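Local coordinates for hemolysin-related protein (PDB 6MLT) that is a secreted, calcium-binding protein of the cholera bacterium's biofilm matrix and probably binds carbohydrate and helps biofilms adhere to surfaces, at residues I186-N191 and D233-V238; S225-D230 and T599-R604; Y211-Q216 and A254-D259; A150-N155 and G194-F199; Q277-F282 and S441-V446. One frame throughout, in Å; residues are numbered along the deposited sequence.

How the contacts relate
Contacts 1, 3 and 4 join successive four-stranded antiparallel blades of a beta-propeller, contact 2 adds the C-terminal segment and contact 5 lies within a blade. Along the chain, contact 4 joins the blade that begins with strand 150-152 to the one that begins with strand 185-188, and contacts 1 and 3 join the latter to the blade that begins with strand 224-227, contact 1 from its first strand and contact 3 from its last. Contact 2 packs segment 599-604 on strand 224-227, and contact 5 pairs strands 277-279 and 443-448 of the next blade. The centres of contacts 2 and 5 lie about 8 Å apart, those of contacts 4 and 5 about 23 Å. Sodium loops recur in contacts 1, 2 and 4, and the beta-prism lectin domain is inserted between the two strands of contact 5.

Contact 1 (I186-N191 and D233-V238); sequences IAFDSN and DKPELV. With NA (sodium ion), chain F; NA (sodium ion), chain G.
No hydrogen bond crosses between Phe-188 and its neighbours Pro-235 and Leu-237, although a sodium site lies at the end of each segment: two polar, metal-bound loops meet through a largely apolar seam. Phe-188 CG sits between the backbone N and the carbonyl carbon (chi1 70°), which directs the ring at the other blade. Pro-235 CG comes up to its edge, near the ring plane, 3.9 Å from Phe-188 CE2. The same proline carbon lies 3.7 Å from Asp-189 O. Leu-237 CD1 approaches obliquely, 3.9 Å from Phe-188 CE1. That methyl also meets Ile-186 CD1 at 3.8 Å, the two side chains passing in opposite directions. The charged groups turn elsewhere: Asp-189 OD1 binds one sodium ion at 2.3 Å while its OD2 takes the backbone N-H of Gly-194, and Glu-236 points away to grip the second ion with both carboxylate oxygens. Metal binding probably holds each loop within its own blade and leaves mainly hydrocarbon side chains to join the blades.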
# COMPACT_ATOMS: atom_id res chain seq x y z
N ILE A 186 -10.45 -4.39 7.26
CA ILE A 186 -9.81 -3.25 6.61
C ILE A 186 -10.88 -2.46 5.85
O ILE A 186 -11.97 -2.95 5.59
CB ILE A 186 -8.67 -3.65 5.65
CG1 ILE A 186 -9.19 -4.47 4.47
CG2 ILE A 186 -7.59 -4.42 6.39
CD1 ILE A 186 -8.22 -4.51 3.29
N ALA A 187 -10.53 -1.23 5.49
CA ALA A 187 -11.42 -0.37 4.73
C ALA A 187 -10.72 0.13 3.47
O ALA A 187 -9.54 0.48 3.50
CB ALA A 187 -11.88 0.83 5.55
N PHE A 188 -11.47 0.16 2.36
CA PHE A 188 -10.96 0.73 1.12
C PHE A 188 -12.15 1.01 0.21
O PHE A 188 -13.21 0.39 0.35
CB PHE A 188 -9.96 -0.21 0.43
CG PHE A 188 -10.57 -1.46 -0.14
CD1 PHE A 188 -10.95 -2.50 0.69
CD2 PHE A 188 -10.74 -1.60 -1.51
CE1 PHE A 188 -11.51 -3.65 0.17
CE2 PHE A 188 -11.29 -2.76 -2.04
CZ PHE A 188 -11.67 -3.78 -1.20
N ASP A 189 -11.97 1.97 -0.69
CA ASP A 189 -12.99 2.31 -1.68
C ASP A 189 -12.94 1.27 -2.78
O ASP A 189 -12.08 1.31 -3.67
CB ASP A 189 -12.75 3.71 -2.24
CG ASP A 189 -13.90 4.20 -3.11
OD1 ASP A 189 -14.83 3.42 -3.41
OD2 ASP A 189 -13.87 5.39 -3.51
N SER A 190 -13.86 0.31 -2.73
CA SER A 190 -13.86 -0.81 -3.66
C SER A 190 -14.43 -0.46 -5.02
O SER A 190 -14.14 -1.15 -6.00
CB SER A 190 -14.68 -1.97 -3.08
OG SER A 190 -16.06 -1.63 -3.08
N ASN A 191 -15.26 0.58 -5.11
CA ASN A 191 -16.03 0.85 -6.32
C ASN A 191 -15.88 2.29 -6.81
O ASN A 191 -16.64 2.70 -7.70
CB ASN A 191 -17.50 0.54 -6.09
CG ASN A 191 -18.06 1.25 -4.87
OD1 ASN A 191 -17.51 2.25 -4.41
ND2 ASN A 191 -19.17 0.74 -4.35
N ASP A 233 -6.77 0.71 -12.89
CA ASP A 233 -6.67 1.55 -11.70
C ASP A 233 -7.50 1.03 -10.54
O ASP A 233 -7.59 1.71 -9.51
CB ASP A 233 -7.10 2.98 -12.04
N LYS A 234 -8.11 -0.17 -10.66
CA LYS A 234 -8.99 -0.67 -9.62
C LYS A 234 -8.21 -1.45 -8.56
O LYS A 234 -7.17 -2.04 -8.87
CB LYS A 234 -10.07 -1.57 -10.21
N PRO A 235 -8.69 -1.47 -7.32
CA PRO A 235 -7.98 -2.23 -6.28
C PRO A 235 -8.23 -3.72 -6.40
O PRO A 235 -9.29 -4.17 -6.81
CB PRO A 235 -8.59 -1.68 -4.98
CG PRO A 235 -9.98 -1.29 -5.36
CD PRO A 235 -9.89 -0.80 -6.80
N GLU A 236 -7.20 -4.48 -6.04
CA GLU A 236 -7.30 -5.91 -5.82
C GLU A 236 -7.08 -6.19 -4.34
O GLU A 236 -6.47 -5.41 -3.62
CB GLU A 236 -6.29 -6.68 -6.67
CG GLU A 236 -6.71 -6.89 -8.13
CD GLU A 236 -6.44 -5.68 -9.02
OE1 GLU A 236 -5.31 -5.15 -8.99
OE2 GLU A 236 -7.37 -5.27 -9.76
N LEU A 237 -7.61 -7.33 -3.90
CA LEU A 237 -7.63 -7.71 -2.50
C LEU A 237 -6.94 -9.06 -2.36
O LEU A 237 -7.30 -10.02 -3.05
CB LEU A 237 -9.08 -7.78 -2.01
CG LEU A 237 -9.39 -7.85 -0.52
CD1 LEU A 237 -8.90 -6.60 0.20
CD2 LEU A 237 -10.90 -8.03 -0.35
N VAL A 238 -5.94 -9.13 -1.48
CA VAL A 238 -5.24 -10.38 -1.17
C VAL A 238 -5.75 -10.88 0.17
O VAL A 238 -5.76 -10.12 1.15
CB VAL A 238 -3.72 -10.17 -1.13
CG1 VAL A 238 -3.02 -11.51 -0.99
CG2 VAL A 238 -3.25 -9.45 -2.37
NA NA F . -16.79 2.95 -2.26
NA NA G . -6.09 -3.18 -10.59

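Contact 2 (S225-D230 and T599-R604); sequences SVANLD and THNSFR. With NA (sodium ion), chain G.
Asn-601 grips the backbone of Asn-228 with both ends of its amide. Its OD1 receives Asn-228 N at 2.8 Å in an almost straight bond (177°), the donor tilted slightly from the carbonyl plane. Its ND2 in turn reaches Asn-228 O at 3.1 Å, lying in that carbonyl's plane on a lone pair. With CG anti to the backbone N (chi1 -165°), the amide stands as a surrogate peptide against the residue whose OD1 ligates a sodium ion, and so may steady the first ligand of that loop. Further along, a bridging water donates to both Val-226 O and Ser-602 O. Ser-225 OG gets only a weak bond from Arg-604 NH2, at 3.0 Å; Gln-277 is the stronger partner of both side chains. Packing completes the joint: Ser-225 CA sits squarely over the Phe-603 face in a CH-pi contact, 3.8 Å from the ring centroid, and Val-226 CG1 touches Phe-603 CE2 at 3.7 Å. Running nearly antiparallel to strand 224-227, the C-terminal segment lies where that strand, itself bonded to strand 236-241, approaches strand 277-279; Phe-603 shares backbone bonding with Val-279.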
# COMPACT_ATOMS: atom_id res chain seq x y z
N SER A 225 -4.80 -7.66 2.36
CA SER A 225 -4.04 -6.54 1.83
C SER A 225 -4.76 -6.03 0.60
O SER A 225 -5.39 -6.80 -0.12
CB SER A 225 -2.61 -6.98 1.43
OG SER A 225 -1.91 -7.59 2.51
N VAL A 226 -4.65 -4.73 0.35
CA VAL A 226 -5.16 -4.14 -0.88
C VAL A 226 -3.96 -3.63 -1.67
O VAL A 226 -3.00 -3.11 -1.09
CB VAL A 226 -6.19 -3.02 -0.60
CG1 VAL A 226 -5.57 -1.90 0.22
CG2 VAL A 226 -6.77 -2.49 -1.89
N ALA A 227 -4.01 -3.81 -2.98
CA ALA A 227 -2.91 -3.42 -3.85
C ALA A 227 -3.40 -3.46 -5.28
O ALA A 227 -4.46 -4.02 -5.59
CB ALA A 227 -1.70 -4.33 -3.67
N ASN A 228 -2.61 -2.87 -6.17
CA ASN A 228 -2.85 -2.96 -7.60
C ASN A 228 -1.95 -4.04 -8.18
O ASN A 228 -0.72 -3.91 -8.14
CB ASN A 228 -2.60 -1.62 -8.29
CG ASN A 228 -3.13 -1.59 -9.71
OD1 ASN A 228 -3.85 -2.50 -10.13
ND2 ASN A 228 -2.79 -0.54 -10.45
N LEU A 229 -2.56 -5.10 -8.69
CA LEU A 229 -1.83 -6.27 -9.17
C LEU A 229 -2.12 -6.57 -10.63
O LEU A 229 -1.85 -7.69 -11.09
CB LEU A 229 -2.15 -7.48 -8.30
CG LEU A 229 -1.76 -7.33 -6.83
CD1 LEU A 229 -2.38 -8.45 -6.01
CD2 LEU A 229 -0.25 -7.33 -6.66
N ASP A 230 -2.65 -5.62 -11.38
CA ASP A 230 -2.92 -5.82 -12.81
C ASP A 230 -2.79 -4.48 -13.51
O ASP A 230 -2.12 -3.56 -13.02
CB ASP A 230 -4.29 -6.50 -13.01
CG ASP A 230 -5.44 -5.66 -12.48
OD1 ASP A 230 -5.25 -4.45 -12.25
OD2 ASP A 230 -6.53 -6.23 -12.29
N THR A 599 -0.56 4.92 -5.24
CA THR A 599 0.55 5.74 -4.78
C THR A 599 1.75 4.83 -4.57
O THR A 599 2.44 4.49 -5.54
CB THR A 599 0.15 6.54 -3.53
OG1 THR A 599 -0.47 5.70 -2.55
CG2 THR A 599 -0.84 7.64 -3.92
N HIS A 600 2.05 4.42 -3.34
CA HIS A 600 3.16 3.52 -3.06
C HIS A 600 2.84 2.07 -3.41
O HIS A 600 3.76 1.28 -3.62
CB HIS A 600 3.54 3.61 -1.58
CG HIS A 600 2.37 3.45 -0.66
ND1 HIS A 600 1.97 2.22 -0.18
CD2 HIS A 600 1.48 4.35 -0.18
CE1 HIS A 600 0.91 2.38 0.58
NE2 HIS A 600 0.59 3.66 0.59
N ASN A 601 1.55 1.71 -3.46
CA ASN A 601 1.12 0.37 -3.85
C ASN A 601 1.83 -0.71 -3.04
O ASN A 601 2.39 -1.67 -3.57
CB ASN A 601 1.31 0.14 -5.35
CG ASN A 601 0.54 -1.07 -5.84
OD1 ASN A 601 -0.41 -1.51 -5.20
ND2 ASN A 601 0.95 -1.61 -6.99
N SER A 602 1.79 -0.55 -1.71
CA SER A 602 2.38 -1.53 -0.81
C SER A 602 1.44 -1.75 0.37
O SER A 602 0.54 -0.95 0.62
CB SER A 602 3.76 -1.09 -0.31
OG SER A 602 3.64 0.01 0.58
N PHE A 603 1.68 -2.84 1.09
CA PHE A 603 0.91 -3.17 2.28
C PHE A 603 1.82 -3.91 3.24
O PHE A 603 2.45 -4.91 2.87
CB PHE A 603 -0.33 -4.00 1.92
CG PHE A 603 -1.50 -3.77 2.82
CD1 PHE A 603 -1.56 -4.37 4.07
CD2 PHE A 603 -2.55 -2.93 2.43
CE1 PHE A 603 -2.64 -4.15 4.90
CE2 PHE A 603 -3.62 -2.71 3.27
CZ PHE A 603 -3.67 -3.31 4.50
N ARG A 604 1.91 -3.39 4.47
CA ARG A 604 2.84 -3.86 5.49
C ARG A 604 4.29 -3.75 5.03
O ARG A 604 5.14 -4.58 5.36
CB ARG A 604 2.48 -5.28 5.95
CG ARG A 604 1.41 -5.27 7.07
CD ARG A 604 0.93 -6.67 7.43
NE ARG A 604 0.02 -7.21 6.42
CZ ARG A 604 -1.31 -7.18 6.49
NH1 ARG A 604 -1.93 -6.66 7.54
NH2 ARG A 604 -2.03 -7.70 5.51
NA NA G . -6.09 -3.18 -10.59
O HOH W 1 -1.77 -0.67 -1.03

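Contact 3 (Y211-Q216 and A254-D259); sequences YLWQYQ and AVLEHD
Adjacent propeller blades meet here through Trp-213 and Tyr-215, from the outermost strand 211-214 and the residue just beyond it, which lean on Leu-256 and the turn that follows it. Both leucine methyls lie on one side of the tyrosine ring. CD2 is over the face of the Tyr-215 ring in a CH-pi contact, 3.9 Å from the centroid, while CD1 sits back toward the ring's root, 3.8 Å from Tyr-215 CB. A chi1 of 180° carries the ring toward strand 252-256, where Tyr-215 OH hydrogen-bonds Glu-252 and passes 4.0 Å from Ala-254 CB. The indole is met differently: backbone slides over one face, with Asp-259 C offset toward the rim and 3.5 Å from Trp-213 NE1. That nitrogen makes a weak, bent bond to His-258 O at 3.2 Å (132°). Leu-212 and Trp-213 form a classic beta bulge opposite Leu-204. Strand 252-256 is flanked in its own sheet by strands 236-241 and 262-266, whose residues Leu-237 and Val-262 also touch Trp-213 and Tyr-215 respectively.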
# COMPACT_ATOMS: atom_id res chain seq x y z
N TYR A 211 -24.76 -5.34 3.11
CA TYR A 211 -23.99 -6.42 2.50
C TYR A 211 -23.79 -6.15 1.01
O TYR A 211 -24.74 -5.84 0.30
CB TYR A 211 -24.73 -7.73 2.71
CG TYR A 211 -24.21 -8.94 1.98
CD1 TYR A 211 -24.67 -9.25 0.71
CD2 TYR A 211 -23.30 -9.80 2.57
CE1 TYR A 211 -24.22 -10.37 0.04
CE2 TYR A 211 -22.84 -10.92 1.91
CZ TYR A 211 -23.30 -11.20 0.64
OH TYR A 211 -22.86 -12.31 -0.02
N LEU A 212 -22.55 -6.27 0.54
CA LEU A 212 -22.25 -6.14 -0.89
C LEU A 212 -21.93 -7.49 -1.52
O LEU A 212 -22.58 -7.88 -2.49
CB LEU A 212 -21.10 -5.16 -1.12
CG LEU A 212 -21.42 -3.69 -0.84
CD1 LEU A 212 -20.16 -2.86 -0.94
CD2 LEU A 212 -22.48 -3.17 -1.80
N TRP A 213 -20.91 -8.18 -1.02
CA TRP A 213 -20.60 -9.51 -1.52
C TRP A 213 -19.76 -10.24 -0.48
O TRP A 213 -19.30 -9.65 0.50
CB TRP A 213 -19.88 -9.46 -2.87
CG TRP A 213 -18.64 -8.61 -2.95
CD1 TRP A 213 -18.55 -7.38 -3.53
CD2 TRP A 213 -17.33 -8.94 -2.49
NE1 TRP A 213 -17.25 -6.92 -3.45
CE2 TRP A 213 -16.48 -7.85 -2.82
CE3 TRP A 213 -16.78 -10.04 -1.83
CZ2 TRP A 213 -15.13 -7.84 -2.51
CZ3 TRP A 213 -15.42 -10.02 -1.51
CH2 TRP A 213 -14.61 -8.92 -1.85
N GLN A 214 -19.55 -11.52 -0.73
CA GLN A 214 -18.86 -12.37 0.23
C GLN A 214 -18.07 -13.43 -0.51
O GLN A 214 -18.63 -14.12 -1.37
CB GLN A 214 -19.86 -13.01 1.19
CG GLN A 214 -19.24 -13.82 2.29
CD GLN A 214 -20.26 -14.16 3.36
OE1 GLN A 214 -20.82 -13.26 3.99
NE2 GLN A 214 -20.53 -15.45 3.54
N TYR A 215 -16.79 -13.55 -0.19
CA TYR A 215 -15.96 -14.62 -0.73
C TYR A 215 -16.21 -15.89 0.06
O TYR A 215 -16.04 -15.90 1.29
CB TYR A 215 -14.49 -14.23 -0.68
CG TYR A 215 -13.56 -15.29 -1.23
CD1 TYR A 215 -13.67 -15.70 -2.55
CD2 TYR A 215 -12.60 -15.89 -0.44
CE1 TYR A 215 -12.84 -16.67 -3.07
CE2 TYR A 215 -11.76 -16.87 -0.95
CZ TYR A 215 -11.89 -17.25 -2.27
OH TYR A 215 -11.08 -18.21 -2.80
N GLN A 216 -16.61 -16.95 -0.62
CA GLN A 216 -16.88 -18.23 0.02
C GLN A 216 -15.56 -18.97 0.22
O GLN A 216 -14.90 -19.36 -0.75
CB GLN A 216 -17.85 -19.06 -0.82
N ALA A 254 -5.45 -16.08 -1.80
CA ALA A 254 -6.23 -15.74 -2.98
C ALA A 254 -6.13 -14.24 -3.24
O ALA A 254 -5.95 -13.44 -2.32
CB ALA A 254 -7.70 -16.15 -2.82
N VAL A 255 -6.25 -13.89 -4.51
CA VAL A 255 -6.36 -12.50 -4.94
C VAL A 255 -7.75 -12.32 -5.53
O VAL A 255 -8.13 -13.04 -6.46
CB VAL A 255 -5.28 -12.13 -5.96
CG1 VAL A 255 -5.48 -10.70 -6.44
CG2 VAL A 255 -3.89 -12.30 -5.35
N LEU A 256 -8.49 -11.37 -4.98
CA LEU A 256 -9.84 -11.08 -5.42
C LEU A 256 -9.87 -9.73 -6.12
O LEU A 256 -9.12 -8.81 -5.78
CB LEU A 256 -10.80 -11.04 -4.23
CG LEU A 256 -10.74 -12.23 -3.27
CD1 LEU A 256 -11.70 -12.01 -2.12
CD2 LEU A 256 -11.06 -13.51 -4.01
N GLU A 257 -10.74 -9.63 -7.13
CA GLU A 257 -11.03 -8.36 -7.76
C GLU A 257 -11.96 -7.54 -6.87
O GLU A 257 -12.50 -8.03 -5.88
CB GLU A 257 -11.68 -8.59 -9.13
CG GLU A 257 -10.91 -9.54 -10.05
CD GLU A 257 -9.62 -8.95 -10.58
OE1 GLU A 257 -9.36 -7.75 -10.34
OE2 GLU A 257 -8.86 -9.68 -11.25
N HIS A 258 -12.15 -6.27 -7.24
CA HIS A 258 -12.93 -5.36 -6.40
C HIS A 258 -14.37 -5.81 -6.23
O HIS A 258 -15.03 -5.41 -5.27
CB HIS A 258 -12.90 -3.95 -7.00
CG HIS A 258 -13.70 -3.83 -8.26
ND1 HIS A 258 -13.24 -4.27 -9.48
CD2 HIS A 258 -14.94 -3.32 -8.49
CE1 HIS A 258 -14.15 -4.04 -10.41
NE2 HIS A 258 -15.19 -3.46 -9.83
N ASP A 259 -14.90 -6.63 -7.15
CA ASP A 259 -16.26 -7.14 -7.05
C ASP A 259 -16.33 -8.51 -6.38
O ASP A 259 -17.40 -9.13 -6.40
CB ASP A 259 -16.91 -7.19 -8.43
CG ASP A 259 -16.22 -8.17 -9.36
OD1 ASP A 259 -15.23 -8.81 -8.95
OD2 ASP A 259 -16.65 -8.29 -10.53

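Contact 4 (A150-N155 and G194-F199). With NA (sodium ion), chain E; NA (sodium ion), chain F.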
# COMPACT_ATOMS: atom_id res chain seq x y z
N ALA A 150 -8.48 -1.53 13.17
CA ALA A 150 -7.97 -0.59 12.18
C ALA A 150 -8.71 0.73 12.34
O ALA A 150 -9.87 0.76 12.77
CB ALA A 150 -8.12 -1.12 10.76
N LEU A 151 -8.04 1.82 12.00
CA LEU A 151 -8.55 3.17 12.19
C LEU A 151 -8.58 3.90 10.86
O LEU A 151 -7.54 4.02 10.20
CB LEU A 151 -7.69 3.94 13.19
CG LEU A 151 -7.43 3.22 14.52
CD1 LEU A 151 -6.40 3.98 15.33
CD2 LEU A 151 -8.72 3.06 15.29
N ALA A 152 -9.75 4.41 10.49
CA ALA A 152 -9.88 5.14 9.23
C ALA A 152 -11.13 6.00 9.26
O ALA A 152 -12.10 5.69 9.97
CB ALA A 152 -9.94 4.18 8.03
N ASP A 153 -11.10 7.08 8.48
CA ASP A 153 -12.31 7.85 8.19
C ASP A 153 -12.93 7.23 6.95
O ASP A 153 -12.50 7.51 5.82
CB ASP A 153 -11.99 9.33 7.99
CG ASP A 153 -13.24 10.17 7.69
OD1 ASP A 153 -14.35 9.61 7.54
OD2 ASP A 153 -13.10 11.41 7.61
N ILE A 154 -13.95 6.40 7.14
CA ILE A 154 -14.45 5.57 6.05
C ILE A 154 -15.57 6.23 5.26
O ILE A 154 -15.90 5.75 4.17
CB ILE A 154 -14.92 4.20 6.56
CG1 ILE A 154 -16.09 4.35 7.53
CG2 ILE A 154 -13.75 3.45 7.19
CD1 ILE A 154 -16.61 3.03 8.09
N ASN A 155 -16.16 7.32 5.77
CA ASN A 155 -17.21 8.03 5.07
C ASN A 155 -16.85 9.48 4.76
O ASN A 155 -17.67 10.18 4.16
CB ASN A 155 -18.52 8.00 5.86
CG ASN A 155 -18.39 8.59 7.27
OD1 ASN A 155 -17.36 9.15 7.64
ND2 ASN A 155 -19.45 8.46 8.05
N GLY A 194 -16.03 7.13 -3.63
CA GLY A 194 -15.56 8.01 -2.58
C GLY A 194 -15.79 7.50 -1.18
O GLY A 194 -15.14 7.98 -0.24
N GLN A 195 -16.70 6.55 -0.99
CA GLN A 195 -16.91 5.91 0.30
C GLN A 195 -16.03 4.68 0.41
O GLN A 195 -15.77 3.99 -0.58
CB GLN A 195 -18.38 5.53 0.47
CG GLN A 195 -19.32 6.72 0.47
CD GLN A 195 -19.11 7.60 1.68
OE1 GLN A 195 -19.32 7.18 2.81
NE2 GLN A 195 -18.67 8.83 1.44
N ARG A 196 -15.57 4.39 1.62
CA ARG A 196 -14.77 3.21 1.85
C ARG A 196 -15.65 2.09 2.39
O ARG A 196 -16.41 2.30 3.35
CB ARG A 196 -13.60 3.52 2.79
CG ARG A 196 -12.61 4.47 2.11
CD ARG A 196 -11.57 4.97 3.04
NE ARG A 196 -10.67 3.91 3.46
CZ ARG A 196 -9.54 4.11 4.12
NH1 ARG A 196 -9.18 5.35 4.44
NH2 ARG A 196 -8.78 3.08 4.46
N GLU A 197 -15.59 0.94 1.74
CA GLU A 197 -16.26 -0.26 2.21
C GLU A 197 -15.39 -0.95 3.25
O GLU A 197 -14.20 -0.67 3.40
CB GLU A 197 -16.56 -1.19 1.04
CG GLU A 197 -17.67 -0.71 0.09
CD GLU A 197 -17.31 0.57 -0.68
OE1 GLU A 197 -16.34 0.55 -1.47
OE2 GLU A 197 -18.00 1.59 -0.47
N VAL A 198 -16.01 -1.88 3.99
CA VAL A 198 -15.34 -2.61 5.07
C VAL A 198 -15.28 -4.07 4.67
O VAL A 198 -16.30 -4.69 4.37
CB VAL A 198 -16.08 -2.44 6.41
CG1 VAL A 198 -15.40 -3.25 7.50
CG2 VAL A 198 -16.12 -0.98 6.82
N PHE A 199 -14.07 -4.63 4.67
CA PHE A 199 -13.87 -6.04 4.35
C PHE A 199 -13.45 -6.77 5.62
O PHE A 199 -12.43 -6.44 6.23
CB PHE A 199 -12.81 -6.23 3.27
CG PHE A 199 -12.61 -7.66 2.89
CD1 PHE A 199 -13.51 -8.30 2.06
CD2 PHE A 199 -11.54 -8.39 3.39
CE1 PHE A 199 -13.34 -9.62 1.71
CE2 PHE A 199 -11.36 -9.71 3.05
CZ PHE A 199 -12.26 -10.33 2.21
NA NA E . -15.82 9.22 9.39
NA NA F . -16.79 2.95 -2.26
O HOH W 2 -10.14 8.05 3.98
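Arg-196 lays one face of its guanidinium over the methyl of Ala-152, whose CB stands 3.6 Å from the guanidinium plane and toward the rim. Arg-196 CG lies beside the backbone N and the chain runs extended to CD, which passes Asp-153 O at 3.9 Å; the bend at chi3 (68°) then turns the guanidinium over Ala-152 CB. A water in the guanidinium plane accepts from Arg-196 NH1 at 2.9 Å, and Asp-582 is the arginine's main polar partner. Ile-154 packs against the root of the same side chain, its CB 4.1 Å from Arg-196 CB and its CD1 reaching out to Val-198 CG2. Gln-195, bent at chi2, curls back across Asn-155: its NE2 donates to Asn-155 O at 3.2 Å, from well above the carbonyl plane, while its OE1 is engaged by Asn-207. The most regular link is of the backbone, Arg-196 N donating a hydrogen bond to Ile-154 O at 2.9 Å. The contact thus brings two sodium-binding loops side by side. Asp-153 and Asn-155 bind one ion through their OD1 atoms; Gln-195 O binds the other at 2.2 Å, and it belongs to the very peptide whose N-H meets Ile-154 O. The cation would be expected to polarise that peptide and strengthen the bond, so that metal binding in one blade probably reinforces its hold on the next.

Contact 5 (Q277-F282 and S441-V446)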
# COMPACT_ATOMS: atom_id res chain seq x y z
N GLN A 277 -0.24 -11.44 4.80
CA GLN A 277 0.73 -11.25 3.74
C GLN A 277 1.28 -9.83 3.80
O GLN A 277 0.68 -8.94 4.40
CB GLN A 277 0.12 -11.44 2.34
CG GLN A 277 -1.15 -12.24 2.29
CD GLN A 277 -2.37 -11.50 2.85
OE1 GLN A 277 -2.42 -10.27 2.89
NE2 GLN A 277 -3.34 -12.26 3.31
N ALA A 278 2.43 -9.66 3.16
CA ALA A 278 2.94 -8.35 2.78
C ALA A 278 2.95 -8.28 1.26
O ALA A 278 3.21 -9.28 0.58
CB ALA A 278 4.35 -8.11 3.34
N VAL A 279 2.63 -7.11 0.72
CA VAL A 279 2.53 -6.90 -0.72
C VAL A 279 3.35 -5.67 -1.07
O VAL A 279 3.11 -4.59 -0.52
CB VAL A 279 1.06 -6.72 -1.17
CG1 VAL A 279 0.98 -6.56 -2.68
CG2 VAL A 279 0.21 -7.88 -0.67
N SER A 280 4.32 -5.82 -1.96
CA SER A 280 5.23 -4.70 -2.19
C SER A 280 6.04 -4.94 -3.46
O SER A 280 5.85 -5.92 -4.18
CB SER A 280 6.16 -4.51 -0.99
OG SER A 280 6.69 -3.21 -0.99
N SER A 281 6.93 -3.99 -3.74
CA SER A 281 7.88 -4.09 -4.85
C SER A 281 9.02 -4.99 -4.41
O SER A 281 10.07 -4.54 -3.94
CB SER A 281 8.38 -2.71 -5.26
OG SER A 281 7.31 -1.87 -5.65
N PHE A 282 8.81 -6.30 -4.57
CA PHE A 282 9.77 -7.32 -4.16
C PHE A 282 10.61 -7.85 -5.30
O PHE A 282 11.71 -8.36 -5.07
CB PHE A 282 9.05 -8.52 -3.54
CG PHE A 282 8.42 -8.26 -2.20
CD1 PHE A 282 9.19 -7.91 -1.11
CD2 PHE A 282 7.06 -8.46 -2.01
CE1 PHE A 282 8.61 -7.72 0.13
CE2 PHE A 282 6.47 -8.27 -0.77
CZ PHE A 282 7.26 -7.90 0.30
N SER A 441 4.93 -6.07 -12.93
CA SER A 441 5.90 -7.16 -12.93
C SER A 441 6.85 -7.09 -11.75
O SER A 441 7.53 -8.08 -11.45
CB SER A 441 6.70 -7.14 -14.24
OG SER A 441 7.48 -5.96 -14.33
N HIS A 442 6.93 -5.95 -11.08
CA HIS A 442 7.79 -5.77 -9.91
C HIS A 442 7.11 -6.17 -8.60
O HIS A 442 7.80 -6.29 -7.58
CB HIS A 442 8.23 -4.31 -9.82
CG HIS A 442 7.10 -3.35 -9.65
ND1 HIS A 442 6.27 -2.98 -10.68
CD2 HIS A 442 6.64 -2.69 -8.55
CE1 HIS A 442 5.36 -2.13 -10.24
NE2 HIS A 442 5.56 -1.95 -8.94
N MET A 443 5.80 -6.37 -8.61
CA MET A 443 5.04 -6.62 -7.39
C MET A 443 5.13 -8.09 -6.97
O MET A 443 5.18 -9.00 -7.81
CB MET A 443 3.56 -6.26 -7.59
CG MET A 443 3.31 -4.77 -7.81
SD MET A 443 3.84 -3.77 -6.41
CE MET A 443 2.71 -4.35 -5.14
N GLY A 444 5.13 -8.30 -5.66
CA GLY A 444 5.10 -9.63 -5.11
C GLY A 444 4.17 -9.70 -3.91
O GLY A 444 3.88 -8.69 -3.26
N ILE A 445 3.70 -10.91 -3.65
CA ILE A 445 2.88 -11.23 -2.48
C ILE A 445 3.62 -12.30 -1.70
O ILE A 445 3.90 -13.38 -2.24
CB ILE A 445 1.49 -11.73 -2.89
CG1 ILE A 445 0.74 -10.66 -3.68
CG2 ILE A 445 0.69 -12.15 -1.67
CD1 ILE A 445 -0.29 -11.23 -4.63
N VAL A 446 3.94 -12.02 -0.44
CA VAL A 446 4.73 -12.94 0.36
C VAL A 446 3.99 -13.24 1.65
O VAL A 446 3.37 -12.35 2.24
CB VAL A 446 6.15 -12.39 0.63
CG1 VAL A 446 6.09 -11.13 1.48
CG2 VAL A 446 7.03 -13.45 1.28
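Ala-278 and Val-446 exchange two backbone hydrogen bonds, both 3.0 Å from N to O, and Ser-280 and Gly-444 exchange another two, making the run from 278/446 to 280/444 the tight part of this antiparallel ladder. Gly-444, without a side chain, lets Phe-282 fold back over the strand: the ring's edge comes to Gly-444 O, 3.4 Å from Phe-282 CD2, and Phe-282 CZ meets Val-446 CG1 at 3.6 Å, the two side chains crossing at about a right angle. On the opposite face Val-279 and Ile-445 lie side by side. Met-443, bent at chi2 and chi3 (-61° and -65°), swings its CE to within 3.7 Å of Val-279 CG1. Toward 281 and 442 the pairing slackens although the residues remain buried. Ser-281 centres an inverse gamma turn; what meets there is Ser-281 OG at the edge of the His-442 imidazole, 3.1 Å from CD2, while His-442 ND1 bonds to Ser-289. The strands run antiparallel (172°) as the first two of a sheet whose four strands follow one another in chain order, the pattern of a propeller blade; here the first, 277-279, is separated in sequence from the second, 443-448, by the inserted beta-prism lectin domain.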